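Local coordinates for protein probable hydrolase (Pseudomonas aeruginosa, PDB 7AL6) that is of unknown function but adopts the alpha/beta hydrolase fold and is probably a hydrolase, perhaps a lipolytic enzyme, at residues G100-A105 with G261-H266; D26-I31 with A51-V56; H34-N39 with A61-S66; R95-G100 with I119-L124. One frame throughout, in Å; residues are numbered along the deposited sequence.

The first two loops cross. Contact 2 opens at 26-31 and closes at 51-56, pairing two neighbouring parallel strands. Before it closes, contact 3 has opened at 34-39, just past the first of those strands, and it closes at 61-66, just past the second. A second crossing pair follows. Contact 4 joins strand 96-101 to strand 119-125 around one helix, while contact 1 starts from the Gly100 they share and closes a far longer loop at 261-266. Strands 28-33 and 96-101 are adjacent, so contacts 2 and 4 join four neighbouring strands of one sheet; contacts 1 and 3 meet at the C-terminal ends of its parallel strands, around the presumed active site.

Contact 1 (G100-A105 with G261-H266); sequences GHSMGA and GGHHLH
What is probably the nucleophile elbow of this alpha/beta hydrolase fold meets the loop that carries the presumed catalytic histidine, where Ser102 faces His263. Gly100, Ser102 and Gly104 fit the GxSxG pattern, and Ser102 has the positive phi (53°) expected of a strained strand-to-helix turn. Its OG approaches the edge of the His263 imidazole in the ring plane, hydrogen-bonded to NE2 of His263 at 2.8 Å. Through its other nitrogen, ND1, His263 is hydrogen-bonded to Asp126, so the three residues probably form a Ser-His-Asp triad. With CG turned away from its own backbone nitrogen (chi1 174°), His101 pushes its ring into the same loop. There NE2 of His101 donates to the carbonyl O of His263 at 2.8 Å, in the imidazole plane but 38° above the carbonyl plane. This bond ties down the backbone that carries the presumed catalytic ring. The His101 ring is enclosed on three further sides: CE1 points edge-to-face at His264, 3.5 Å from its NE2, while CE1 of His266 covers one face, 3.4 Å from His101 CD2, and Ser102 CB lies over the opposite face. His264 is held by Asp38 and His266 by Ser42. The cluster sits at the C-terminal ends of strands 96-101 and 119-125, with Ile125 packed against His101, Leu265 and His266, and with helix 103-114 leading away from Ser102.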
loop_
_atom_site.group_PDB
_atom_site.type_symbol
_atom_site.label_atom_id
_atom_site.label_comp_id
_atom_site.label_asym_id
_atom_site.label_seq_id
_atom_site.Cartn_x
_atom_site.Cartn_y
_atom_site.Cartn_z
ATOM N N GLY A 100 -28.043 -12.709 -1.859
ATOM C CA GLY A 100 -27.723 -11.327 -1.572
ATOM C C GLY A 100 -28.806 -10.632 -0.782
ATOM O O GLY A 100 -29.992 -10.793 -1.065
ATOM N N HIS A 101 -28.379 -9.797 0.173
ATOM C CA HIS A 101 -29.282 -8.983 0.971
ATOM C C HIS A 101 -29.023 -7.513 0.679
ATOM O O HIS A 101 -27.882 -7.035 0.767
ATOM C CB HIS A 101 -29.155 -9.263 2.484
ATOM C CG HIS A 101 -29.987 -8.331 3.315
ATOM N ND1 HIS A 101 -29.441 -7.391 4.158
ATOM C CD2 HIS A 101 -31.325 -8.161 3.381
ATOM C CE1 HIS A 101 -30.405 -6.677 4.705
ATOM N NE2 HIS A 101 -31.560 -7.129 4.253
ATOM N N SER A 102 -30.086 -6.802 0.313
ATOM C CA SER A 102 -30.051 -5.357 0.104
ATOM C C SER A 102 -28.949 -4.954 -0.871
ATOM O O SER A 102 -28.991 -5.363 -2.044
ATOM C CB SER A 102 -29.919 -4.647 1.454
ATOM O OG SER A 102 -30.241 -3.286 1.305
ATOM N N MET A 103 -27.998 -4.107 -0.460
ATOM C CA MET A 103 -26.874 -3.800 -1.359
ATOM C C MET A 103 -26.266 -5.060 -1.985
ATOM O O MET A 103 -25.781 -5.042 -3.130
ATOM C CB MET A 103 -25.754 -3.046 -0.623
ATOM C CG MET A 103 -24.636 -2.574 -1.566
ATOM S SD MET A 103 -23.250 -1.725 -0.716
ATOM C CE MET A 103 -22.555 -3.139 0.161
ATOM N N GLY A 104 -26.190 -6.130 -1.210
ATOM C CA GLY A 104 -25.601 -7.350 -1.724
ATOM C C GLY A 104 -26.439 -7.968 -2.818
ATOM O O GLY A 104 -25.904 -8.677 -3.687
ATOM N N ALA A 105 -27.763 -7.750 -2.758
ATOM C CA ALA A 105 -28.659 -8.177 -3.834
ATOM C C ALA A 105 -28.441 -7.324 -5.064
ATOM O O ALA A 105 -28.407 -7.834 -6.184
ATOM C CB ALA A 105 -30.129 -8.095 -3.389
ATOM N N GLY A 261 -42.287 -8.615 8.153
ATOM C CA GLY A 261 -41.107 -8.172 8.875
ATOM C C GLY A 261 -40.477 -6.981 8.208
ATOM O O GLY A 261 -41.003 -6.416 7.239
ATOM N N GLY A 262 -39.308 -6.609 8.726
ATOM C CA GLY A 262 -38.565 -5.472 8.222
ATOM C C GLY A 262 -37.529 -5.842 7.158
ATOM O O GLY A 262 -37.422 -6.977 6.705
ATOM N N HIS A 263 -36.727 -4.838 6.789
ATOM C CA HIS A 263 -35.698 -4.999 5.777
ATOM C C HIS A 263 -34.677 -6.094 6.115
ATOM O O HIS A 263 -34.147 -6.762 5.209
ATOM C CB HIS A 263 -35.018 -3.671 5.630
ATOM C CG HIS A 263 -33.970 -3.632 4.580
ATOM N ND1 HIS A 263 -34.219 -3.977 3.272
ATOM C CD2 HIS A 263 -32.673 -3.263 4.637
ATOM C CE1 HIS A 263 -33.124 -3.797 2.559
ATOM N NE2 HIS A 263 -32.169 -3.371 3.366
ATOM N N HIS A 264 -34.431 -6.327 7.398
ATOM C CA HIS A 264 -33.544 -7.391 7.864
ATOM C C HIS A 264 -34.313 -8.595 8.345
ATOM O O HIS A 264 -33.879 -9.266 9.282
ATOM C CB HIS A 264 -32.633 -6.867 8.971
ATOM C CG HIS A 264 -31.502 -6.030 8.468
ATOM N ND1 HIS A 264 -31.665 -4.727 8.052
ATOM C CD2 HIS A 264 -30.185 -6.325 8.289
ATOM C CE1 HIS A 264 -30.498 -4.242 7.656
ATOM N NE2 HIS A 264 -29.587 -5.198 7.782
ATOM N N LEU A 265 -35.430 -8.944 7.680
ATOM C CA LEU A 265 -36.307 -9.980 8.221
ATOM C C LEU A 265 -35.593 -11.300 8.446
ATOM O O LEU A 265 -35.995 -12.085 9.318
ATOM C CB LEU A 265 -37.526 -10.184 7.315
ATOM C CG LEU A 265 -37.328 -10.976 6.032
ATOM C CD1 LEU A 265 -38.723 -11.269 5.422
ATOM C CD2 LEU A 265 -36.456 -10.233 5.021
ATOM N N HIS A 266 -34.598 -11.615 7.629
ATOM C CA HIS A 266 -33.808 -12.870 7.692
ATOM C C HIS A 266 -32.928 -12.908 8.944
ATOM O O HIS A 266 -32.522 -13.964 9.296
ATOM C CB HIS A 266 -32.968 -13.057 6.428
ATOM C CG HIS A 266 -31.871 -12.073 6.319
ATOM N ND1 HIS A 266 -32.098 -10.762 6.179
ATOM C CD2 HIS A 266 -30.544 -12.211 6.359
ATOM C CE1 HIS A 266 -30.960 -10.129 6.116
ATOM N NE2 HIS A 266 -30.008 -10.987 6.217
#

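Contact 2 (D26-I31 with A51-V56); sequences DGKPVI and AGLRIV
Four backbone hydrogen bonds join the strand from Lys28 to Ile31 with the parallel strand from Leu53 to Val56, and with Gly52 just before it, in the central sheet. They alternate in direction: Lys28 N donates to Gly52 O (2.9 Å), Arg54 N to Lys28 O (2.8 Å), Val30 N to Arg54 O (3.0 Å) and Val56 N to Val30 O (2.8 Å). Gly52, at a positive phi of 76°, offers its carbonyl to the first bond. Weaker CA-H...O contacts fill in between. The carbonyl of Val30, for instance, also receives the CA of Ile55 at 3.3 Å.

Apolar contacts line the face that bears Lys28, Val30, Leu53 and Ile55. The two methyls of Leu53 divide the work: CD2 lies against CB of Lys28 at 3.8 Å, and CD1 reaches CG2 of Val30. Beyond them CB of Val30 rests on CG1 of Ile55 at 4.0 Å. On the other face, Ile31 and Val56 pack against helix 77-91 and Trp93.

Charged ends take no part in the pairing. Arg54 lays only its CB beside the Gly27 carbonyl oxygen, 3.6 Å away, and bends at chi2 (59°) to carry its guanidinium off to Gly23 O. Lys28 NZ meets a bound triethylene glycol and, weakly, Phe284 O. The pairing therefore rests on main-chain polarity and apolar side-chain contacts on one face, while charge is kept to the margins.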
loop_
_atom_site.group_PDB
_atom_site.type_symbol
_atom_site.label_atom_id
_atom_site.label_comp_id
_atom_site.label_asym_id
_atom_site.label_seq_id
_atom_site.Cartn_x
_atom_site.Cartn_y
_atom_site.Cartn_z
ATOM N N ASP A 26 -19.028 -30.276 -0.069
ATOM C CA ASP A 26 -19.481 -30.699 -1.386
ATOM C C ASP A 26 -20.889 -30.212 -1.729
ATOM O O ASP A 26 -21.530 -30.789 -2.610
ATOM C CB ASP A 26 -19.433 -32.224 -1.501
ATOM C CG ASP A 26 -20.547 -32.909 -0.710
ATOM O OD1 ASP A 26 -20.882 -32.427 0.394
ATOM O OD2 ASP A 26 -21.076 -33.941 -1.180
ATOM N N GLY A 27 -21.391 -29.177 -1.047
ATOM C CA GLY A 27 -22.701 -28.642 -1.374
ATOM C C GLY A 27 -22.672 -27.710 -2.578
ATOM O O GLY A 27 -21.622 -27.343 -3.087
ATOM N N LYS A 28 -23.851 -27.302 -3.008
ATOM C CA LYS A 28 -23.954 -26.384 -4.130
ATOM C C LYS A 28 -23.232 -25.075 -3.806
ATOM O O LYS A 28 -23.476 -24.485 -2.751
ATOM C CB LYS A 28 -25.417 -26.096 -4.456
ATOM C CG LYS A 28 -26.209 -27.318 -4.930
ATOM C CD LYS A 28 -27.544 -26.880 -5.568
ATOM C CE LYS A 28 -28.465 -28.077 -5.844
ATOM N NZ LYS A 28 -29.156 -28.536 -4.595
ATOM N N PRO A 29 -22.363 -24.586 -4.684
ATOM C CA PRO A 29 -21.586 -23.371 -4.355
ATOM C C PRO A 29 -22.439 -22.103 -4.361
ATOM O O PRO A 29 -23.046 -21.743 -5.372
ATOM C CB PRO A 29 -20.510 -23.336 -5.437
ATOM C CG PRO A 29 -21.077 -24.220 -6.610
ATOM C CD PRO A 29 -21.933 -25.245 -5.938
ATOM N N VAL A 30 -22.405 -21.384 -3.236
ATOM C CA VAL A 30 -23.117 -20.117 -3.047
ATOM C C VAL A 30 -22.199 -19.111 -2.355
ATOM O O VAL A 30 -21.598 -19.424 -1.326
ATOM C CB VAL A 30 -24.391 -20.322 -2.195
ATOM C CG1 VAL A 30 -25.128 -19.002 -2.026
ATOM C CG2 VAL A 30 -25.275 -21.380 -2.804
ATOM N N ILE A 31 -22.115 -17.896 -2.893
ATOM C CA ILE A 31 -21.532 -16.761 -2.176
ATOM C C ILE A 31 -22.668 -15.893 -1.651
ATOM O O ILE A 31 -23.560 -15.493 -2.421
ATOM C CB ILE A 31 -20.581 -15.949 -3.075
ATOM C CG1 ILE A 31 -19.508 -16.869 -3.622
ATOM C CG2 ILE A 31 -19.901 -14.822 -2.262
ATOM C CD1 ILE A 31 -18.609 -16.204 -4.723
ATOM N N ALA A 51 -29.474 -26.401 4.149
ATOM C CA ALA A 51 -28.712 -27.634 4.022
ATOM C C ALA A 51 -28.315 -27.893 2.574
ATOM O O ALA A 51 -28.996 -27.501 1.629
ATOM C CB ALA A 51 -29.546 -28.807 4.539
ATOM N N GLY A 52 -27.198 -28.570 2.387
ATOM C CA GLY A 52 -26.831 -28.906 1.026
ATOM C C GLY A 52 -26.260 -27.774 0.195
ATOM O O GLY A 52 -25.827 -28.029 -0.942
ATOM N N LEU A 53 -26.153 -26.579 0.756
ATOM C CA LEU A 53 -25.506 -25.445 0.058
ATOM C C LEU A 53 -24.140 -25.199 0.702
ATOM O O LEU A 53 -24.053 -25.270 1.894
ATOM C CB LEU A 53 -26.369 -24.188 0.146
ATOM C CG LEU A 53 -27.786 -24.295 -0.411
ATOM C CD1 LEU A 53 -28.423 -22.937 -0.504
ATOM C CD2 LEU A 53 -27.810 -24.978 -1.758
ATOM N N ARG A 54 -23.086 -25.013 -0.073
ATOM C CA ARG A 54 -21.777 -24.628 0.477
ATOM C C ARG A 54 -21.777 -23.102 0.408
ATOM O O ARG A 54 -21.595 -22.584 -0.659
ATOM C CB ARG A 54 -20.633 -25.267 -0.294
ATOM C CG ARG A 54 -19.268 -24.813 0.178
ATOM C CD ARG A 54 -18.962 -25.088 1.637
ATOM N NE ARG A 54 -17.540 -25.044 1.861
ATOM C CZ ARG A 54 -16.935 -25.317 2.995
ATOM N NH1 ARG A 54 -15.628 -25.252 3.062
ATOM N NH2 ARG A 54 -17.624 -25.654 4.053
ATOM N N ILE A 55 -21.987 -22.415 1.512
ATOM C CA ILE A 55 -22.138 -20.946 1.503
ATOM C C ILE A 55 -20.890 -20.270 2.041
ATOM O O ILE A 55 -20.478 -20.533 3.156
ATOM C CB ILE A 55 -23.390 -20.529 2.290
ATOM C CG1 ILE A 55 -24.653 -21.178 1.726
ATOM C CG2 ILE A 55 -23.519 -19.035 2.347
ATOM C CD1 ILE A 55 -25.834 -21.085 2.627
ATOM N N VAL A 56 -20.370 -19.375 1.233
ATOM C CA VAL A 56 -19.249 -18.513 1.581
ATOM C C VAL A 56 -19.873 -17.169 1.900
ATOM O O VAL A 56 -20.294 -16.435 0.997
ATOM C CB VAL A 56 -18.233 -18.426 0.437
ATOM C CG1 VAL A 56 -17.118 -17.439 0.773
ATOM C CG2 VAL A 56 -17.650 -19.799 0.131
#

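Contact 3 (H34-N39 with A61-S66)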
loop_
_atom_site.group_PDB
_atom_site.type_symbol
_atom_site.label_atom_id
_atom_site.label_comp_id
_atom_site.label_asym_id
_atom_site.label_seq_id
_atom_site.Cartn_x
_atom_site.Cartn_y
_atom_site.Cartn_z
ATOM N N HIS A 34 -23.789 -9.326 1.876
ATOM C CA HIS A 34 -24.561 -8.601 2.873
ATOM C C HIS A 34 -24.869 -7.168 2.410
ATOM O O HIS A 34 -24.413 -6.689 1.364
ATOM C CB HIS A 34 -23.832 -8.609 4.230
ATOM C CG HIS A 34 -22.461 -7.995 4.185
ATOM N ND1 HIS A 34 -22.270 -6.636 4.111
ATOM C CD2 HIS A 34 -21.219 -8.555 4.175
ATOM C CE1 HIS A 34 -20.969 -6.376 4.034
ATOM N NE2 HIS A 34 -20.312 -7.524 4.068
ATOM N N GLY A 35 -25.584 -6.459 3.262
ATOM C CA GLY A 35 -26.031 -5.072 3.082
ATOM C C GLY A 35 -24.966 -4.041 3.393
ATOM O O GLY A 35 -23.981 -4.364 4.005
ATOM N N TRP A 36 -25.187 -2.812 2.974
ATOM C CA TRP A 36 -24.234 -1.705 3.198
ATOM C C TRP A 36 -24.030 -1.508 4.713
ATOM O O TRP A 36 -25.026 -1.485 5.409
ATOM C CB TRP A 36 -24.794 -0.472 2.515
ATOM C CG TRP A 36 -23.956 0.758 2.568
ATOM C CD1 TRP A 36 -22.771 0.979 1.952
ATOM C CD2 TRP A 36 -24.341 2.005 3.146
ATOM N NE1 TRP A 36 -22.362 2.260 2.165
ATOM C CE2 TRP A 36 -23.294 2.906 2.914
ATOM C CE3 TRP A 36 -25.426 2.419 3.921
ATOM C CZ2 TRP A 36 -23.326 4.209 3.391
ATOM C CZ3 TRP A 36 -25.458 3.705 4.390
ATOM C CH2 TRP A 36 -24.420 4.586 4.124
ATOM N N LEU A 37 -22.785 -1.462 5.189
ATOM C CA LEU A 37 -22.338 -1.292 6.603
ATOM C C LEU A 37 -22.664 -2.525 7.455
ATOM O O LEU A 37 -22.463 -2.448 8.621
ATOM C CB LEU A 37 -22.879 -0.014 7.251
ATOM C CG LEU A 37 -22.707 1.274 6.461
ATOM C CD1 LEU A 37 -23.214 2.463 7.240
ATOM C CD2 LEU A 37 -21.282 1.497 6.031
ATOM N N ASP A 38 -23.119 -3.633 6.886
ATOM C CA ASP A 38 -23.289 -4.863 7.642
ATOM C C ASP A 38 -22.044 -5.734 7.450
ATOM O O ASP A 38 -20.973 -5.200 7.169
ATOM C CB ASP A 38 -24.567 -5.581 7.189
ATOM C CG ASP A 38 -25.828 -4.803 7.547
ATOM O OD1 ASP A 38 -25.721 -3.893 8.395
ATOM O OD2 ASP A 38 -26.909 -5.107 6.985
ATOM N N ASN A 39 -22.192 -7.049 7.594
ATOM C CA ASN A 39 -21.095 -8.013 7.513
ATOM C C ASN A 39 -21.706 -9.393 7.392
ATOM O O ASN A 39 -22.933 -9.549 7.373
ATOM C CB ASN A 39 -20.162 -7.912 8.721
ATOM C CG ASN A 39 -20.873 -8.075 10.035
ATOM O OD1 ASN A 39 -21.460 -9.109 10.294
ATOM N ND2 ASN A 39 -20.757 -7.057 10.914
ATOM N N ALA A 61 -15.314 -5.596 1.176
ATOM C CA ALA A 61 -14.186 -4.695 1.456
ATOM C C ALA A 61 -14.688 -3.529 2.316
ATOM O O ALA A 61 -15.755 -2.993 2.068
ATOM C CB ALA A 61 -13.613 -4.199 0.163
ATOM N N GLY A 62 -13.947 -3.191 3.361
ATOM C CA GLY A 62 -14.267 -2.102 4.294
ATOM C C GLY A 62 -15.379 -2.459 5.263
ATOM O O GLY A 62 -15.832 -1.582 5.936
ATOM N N HIS A 63 -15.788 -3.717 5.328
ATOM C CA HIS A 63 -16.874 -4.208 6.205
ATOM C C HIS A 63 -16.396 -5.408 7.024
ATOM O O HIS A 63 -15.461 -6.038 6.627
ATOM C CB HIS A 63 -18.101 -4.645 5.404
ATOM C CG HIS A 63 -18.813 -3.586 4.639
ATOM N ND1 HIS A 63 -18.305 -3.021 3.526
ATOM C CD2 HIS A 63 -20.032 -3.051 4.792
ATOM C CE1 HIS A 63 -19.150 -2.159 3.050
ATOM N NE2 HIS A 63 -20.204 -2.159 3.797
ATOM N N GLY A 64 -17.025 -5.655 8.162
ATOM C CA GLY A 64 -16.754 -6.834 8.987
ATOM C C GLY A 64 -15.279 -6.963 9.287
ATOM O O GLY A 64 -14.677 -6.044 9.788
ATOM N N HIS A 65 -14.724 -8.096 8.931
ATOM C CA HIS A 65 -13.289 -8.338 9.143
ATOM C C HIS A 65 -12.466 -8.304 7.849
ATOM O O HIS A 65 -11.265 -8.643 7.866
ATOM C CB HIS A 65 -13.109 -9.674 9.883
ATOM C CG HIS A 65 -13.592 -9.622 11.310
ATOM N ND1 HIS A 65 -13.783 -10.743 12.086
ATOM C CD2 HIS A 65 -13.957 -8.566 12.079
ATOM C CE1 HIS A 65 -14.228 -10.375 13.278
ATOM N NE2 HIS A 65 -14.346 -9.059 13.297
ATOM N N SER A 66 -13.059 -7.881 6.732
ATOM C CA SER A 66 -12.308 -7.790 5.484
ATOM C C SER A 66 -11.407 -6.561 5.521
ATOM O O SER A 66 -11.713 -5.566 6.163
ATOM C CB SER A 66 -13.260 -7.723 4.269
ATOM O OG SER A 66 -13.686 -9.036 3.920
HETATM O O HOH W 1 -19.193 -4.511 9.557
#
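His63 directs one edge of its imidazole into the turn Gly35 to Asp38. NE2 of His63 lies 3.0 Å from the backbone N of Leu37, close to the ring plane, and CD2 of His63 is 3.3 Å from the carbonyl O of Asp38. The His34 ring meets it obliquely, with CE1 of His34 3.5 Å from CD2 of His63 and the two planes at 52°. Farther along, CB of Asn39 rests on CA of Gly64 at 3.6 Å, side chain against backbone.

A second shell sets these groups. ND1 of His63 donates in its ring plane to the carbonyl O of Ala61 at 2.9 Å, which restrains the rotation of the imidazole. In His34, CG sits between the backbone N and the carbonyl carbon (chi1 59°), which brings one face of the ring over Asn39 CA. ND1 of His34 then reaches Gly35 O at 2.8 Å, from the face opposite to the Asp38 N-H, and NE2 of His34 is hydrogen-bonded to Phe60 N. One water joins both loops, donating to Asp38 O and accepting from Asn39 ND2 and Gly64 N. Farther out, Asp38 forms a salt bridge with Arg170 and a hydrogen bond with His264.

The His-Gly sequence of this loop, set beside the presumed nucleophile elbow after strand 28-33, is typical of alpha/beta hydrolases, where such a segment commonly contributes to the oxyanion hole.

Contact 4 (R95-G100 with I119-L124)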
loop_
_atom_site.group_PDB
_atom_site.type_symbol
_atom_site.label_atom_id
_atom_site.label_comp_id
_atom_site.label_asym_id
_atom_site.label_seq_id
_atom_site.Cartn_x
_atom_site.Cartn_y
_atom_site.Cartn_z
ATOM N N ARG A 95 -18.743 -21.976 -11.978
ATOM C CA ARG A 95 -20.145 -21.528 -11.910
ATOM C C ARG A 95 -20.563 -21.545 -10.448
ATOM O O ARG A 95 -20.120 -22.409 -9.717
ATOM C CB ARG A 95 -21.043 -22.397 -12.778
ATOM C CG ARG A 95 -21.007 -22.011 -14.245
ATOM C CD ARG A 95 -22.067 -22.733 -15.034
ATOM N NE ARG A 95 -21.980 -24.157 -14.792
ATOM C CZ ARG A 95 -22.526 -25.078 -15.574
ATOM N NH1 ARG A 95 -23.191 -24.707 -16.649
ATOM N NH2 ARG A 95 -22.399 -26.358 -15.291
ATOM N N PHE A 96 -21.374 -20.589 -10.050
ATOM C CA PHE A 96 -21.807 -20.459 -8.646
ATOM C C PHE A 96 -23.080 -19.626 -8.575
ATOM O O PHE A 96 -23.400 -18.936 -9.493
ATOM C CB PHE A 96 -20.703 -19.820 -7.809
ATOM C CG PHE A 96 -20.257 -18.471 -8.296
ATOM C CD1 PHE A 96 -19.292 -18.360 -9.275
ATOM C CD2 PHE A 96 -20.789 -17.316 -7.770
ATOM C CE1 PHE A 96 -18.879 -17.124 -9.721
ATOM C CE2 PHE A 96 -20.369 -16.080 -8.214
ATOM C CZ PHE A 96 -19.427 -15.989 -9.199
ATOM N N SER A 97 -23.740 -19.699 -7.445
ATOM C CA SER A 97 -24.965 -18.959 -7.169
ATOM C C SER A 97 -24.673 -17.830 -6.198
ATOM O O SER A 97 -23.641 -17.831 -5.512
ATOM C CB SER A 97 -26.020 -19.912 -6.640
ATOM O OG SER A 97 -26.442 -20.750 -7.737
ATOM N N LEU A 98 -25.569 -16.838 -6.187
ATOM C CA LEU A 98 -25.496 -15.718 -5.256
ATOM C C LEU A 98 -26.731 -15.618 -4.366
ATOM O O LEU A 98 -27.868 -15.860 -4.791
ATOM C CB LEU A 98 -25.275 -14.410 -6.009
ATOM C CG LEU A 98 -23.905 -14.318 -6.709
ATOM C CD1 LEU A 98 -23.927 -13.119 -7.616
ATOM C CD2 LEU A 98 -22.743 -14.284 -5.773
ATOM N N LEU A 99 -26.478 -15.291 -3.102
ATOM C CA LEU A 99 -27.491 -15.051 -2.088
ATOM C C LEU A 99 -27.206 -13.668 -1.549
ATOM O O LEU A 99 -26.182 -13.456 -0.892
ATOM C CB LEU A 99 -27.415 -16.111 -1.000
ATOM C CG LEU A 99 -28.212 -15.810 0.278
ATOM C CD1 LEU A 99 -29.715 -15.609 0.030
ATOM C CD2 LEU A 99 -27.988 -16.941 1.323
ATOM N N GLY A 100 -28.043 -12.709 -1.859
ATOM C CA GLY A 100 -27.723 -11.327 -1.572
ATOM C C GLY A 100 -28.806 -10.632 -0.782
ATOM O O GLY A 100 -29.992 -10.793 -1.065
ATOM N N ILE A 119 -23.173 -17.333 -13.391
ATOM C CA ILE A 119 -24.101 -17.298 -12.261
ATOM C C ILE A 119 -25.239 -18.290 -12.497
ATOM O O ILE A 119 -26.020 -18.156 -13.452
ATOM C CB ILE A 119 -24.664 -15.884 -12.045
ATOM C CG1 ILE A 119 -23.563 -14.859 -11.887
ATOM C CG2 ILE A 119 -25.574 -15.889 -10.831
ATOM C CD1 ILE A 119 -22.525 -15.227 -10.780
ATOM N N GLU A 120 -25.346 -19.280 -11.630
ATOM C CA GLU A 120 -26.331 -20.326 -11.856
ATOM C C GLU A 120 -27.738 -19.919 -11.381
ATOM O O GLU A 120 -28.716 -20.209 -12.065
ATOM C CB GLU A 120 -25.900 -21.603 -11.165
ATOM C CG GLU A 120 -24.637 -22.222 -11.754
ATOM C CD GLU A 120 -24.254 -23.535 -11.099
ATOM O OE1 GLU A 120 -24.434 -24.576 -11.778
ATOM O OE2 GLU A 120 -23.757 -23.530 -9.932
ATOM N N ARG A 121 -27.830 -19.310 -10.203
ATOM C CA ARG A 121 -29.088 -18.889 -9.547
ATOM C C ARG A 121 -28.886 -17.614 -8.710
ATOM O O ARG A 121 -27.787 -17.383 -8.263
ATOM C CB ARG A 121 -29.588 -20.020 -8.646
ATOM C CG ARG A 121 -29.657 -21.393 -9.296
ATOM C CD ARG A 121 -31.009 -21.669 -9.914
ATOM N NE ARG A 121 -31.220 -23.000 -10.453
ATOM C CZ ARG A 121 -30.917 -23.384 -11.679
ATOM N NH1 ARG A 121 -31.202 -24.605 -12.064
ATOM N NH2 ARG A 121 -30.333 -22.566 -12.520
ATOM N N LEU A 122 -29.938 -16.829 -8.509
ATOM C CA LEU A 122 -29.916 -15.637 -7.633
ATOM C C LEU A 122 -30.989 -15.778 -6.550
ATOM O O LEU A 122 -32.128 -15.977 -6.911
ATOM C CB LEU A 122 -30.239 -14.373 -8.422
ATOM C CG LEU A 122 -29.156 -13.755 -9.280
ATOM C CD1 LEU A 122 -29.484 -12.302 -9.516
ATOM C CD2 LEU A 122 -27.785 -13.907 -8.661
ATOM N N ALA A 123 -30.641 -15.672 -5.277
ATOM C CA ALA A 123 -31.586 -15.606 -4.150
ATOM C C ALA A 123 -31.412 -14.195 -3.590
ATOM O O ALA A 123 -30.337 -13.875 -3.123
ATOM C CB ALA A 123 -31.333 -16.689 -3.150
ATOM N N LEU A 124 -32.445 -13.378 -3.674
ATOM C CA LEU A 124 -32.366 -11.971 -3.304
ATOM C C LEU A 124 -33.279 -11.702 -2.114
ATOM O O LEU A 124 -34.441 -12.138 -2.108
ATOM C CB LEU A 124 -32.728 -11.091 -4.473
ATOM C CG LEU A 124 -32.013 -11.379 -5.798
ATOM C CD1 LEU A 124 -32.518 -10.454 -6.876
ATOM C CD2 LEU A 124 -30.493 -11.217 -5.662
HETATM O O HOH W 2 -24.770 -22.894 -7.279
#
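Phe96 lays the far corner of its ring against Ile119, whose CD1 comes 3.5 Å from CE2 of Phe96, with CZ almost as near. The ring gets there because CG of Phe96 stands between its backbone N and carbonyl carbon (chi1 57°). CD1 of Leu98 touches the same Ile119 methyl, and CB of Leu98 meets CD2 of Leu122 at 3.7 Å, the two leucine side chains lying side by side and pointing the same way. Leu98 and Leu122 pack against helix 103-114. On the opposite face of the sheet, CD1 of Leu99 rests on CB of Ala123 at 3.7 Å, against Phe280 of helix 270-284.

The two strands and helix 103-114 make up a beta-alpha-beta crossover, whose strand-to-helix turn is, in this fold, the usual place of the nucleophile elbow. Its parallel pairing is interrupted by a beta bulge: the register slips by one residue between Phe96 and Leu98. Glu120 N bonds to Phe96 O before the slip, and after it Leu98 N reaches Arg121 O (3.1 Å), Ala123 N reaches Leu98 O (2.8 Å) and Gly100 N reaches Ala123 O (2.9 Å).

At the bulge the side chains are polar. Ser97 OG donates to a water, 2.8 Å away, that in turn donates to OE2 of Glu120, a bridge between the strands. The other carboxylate oxygen, OE1, lies over a face of the Arg95 guanidinium, 3.9 Å from NE, a long salt bridge of charges alone in which no N-H points at the oxygen. Arg121 turns its guanidinium back to its neighbour's carbonyl, Glu120 O, while NH1 pairs with the C-terminal carboxylate of Arg286.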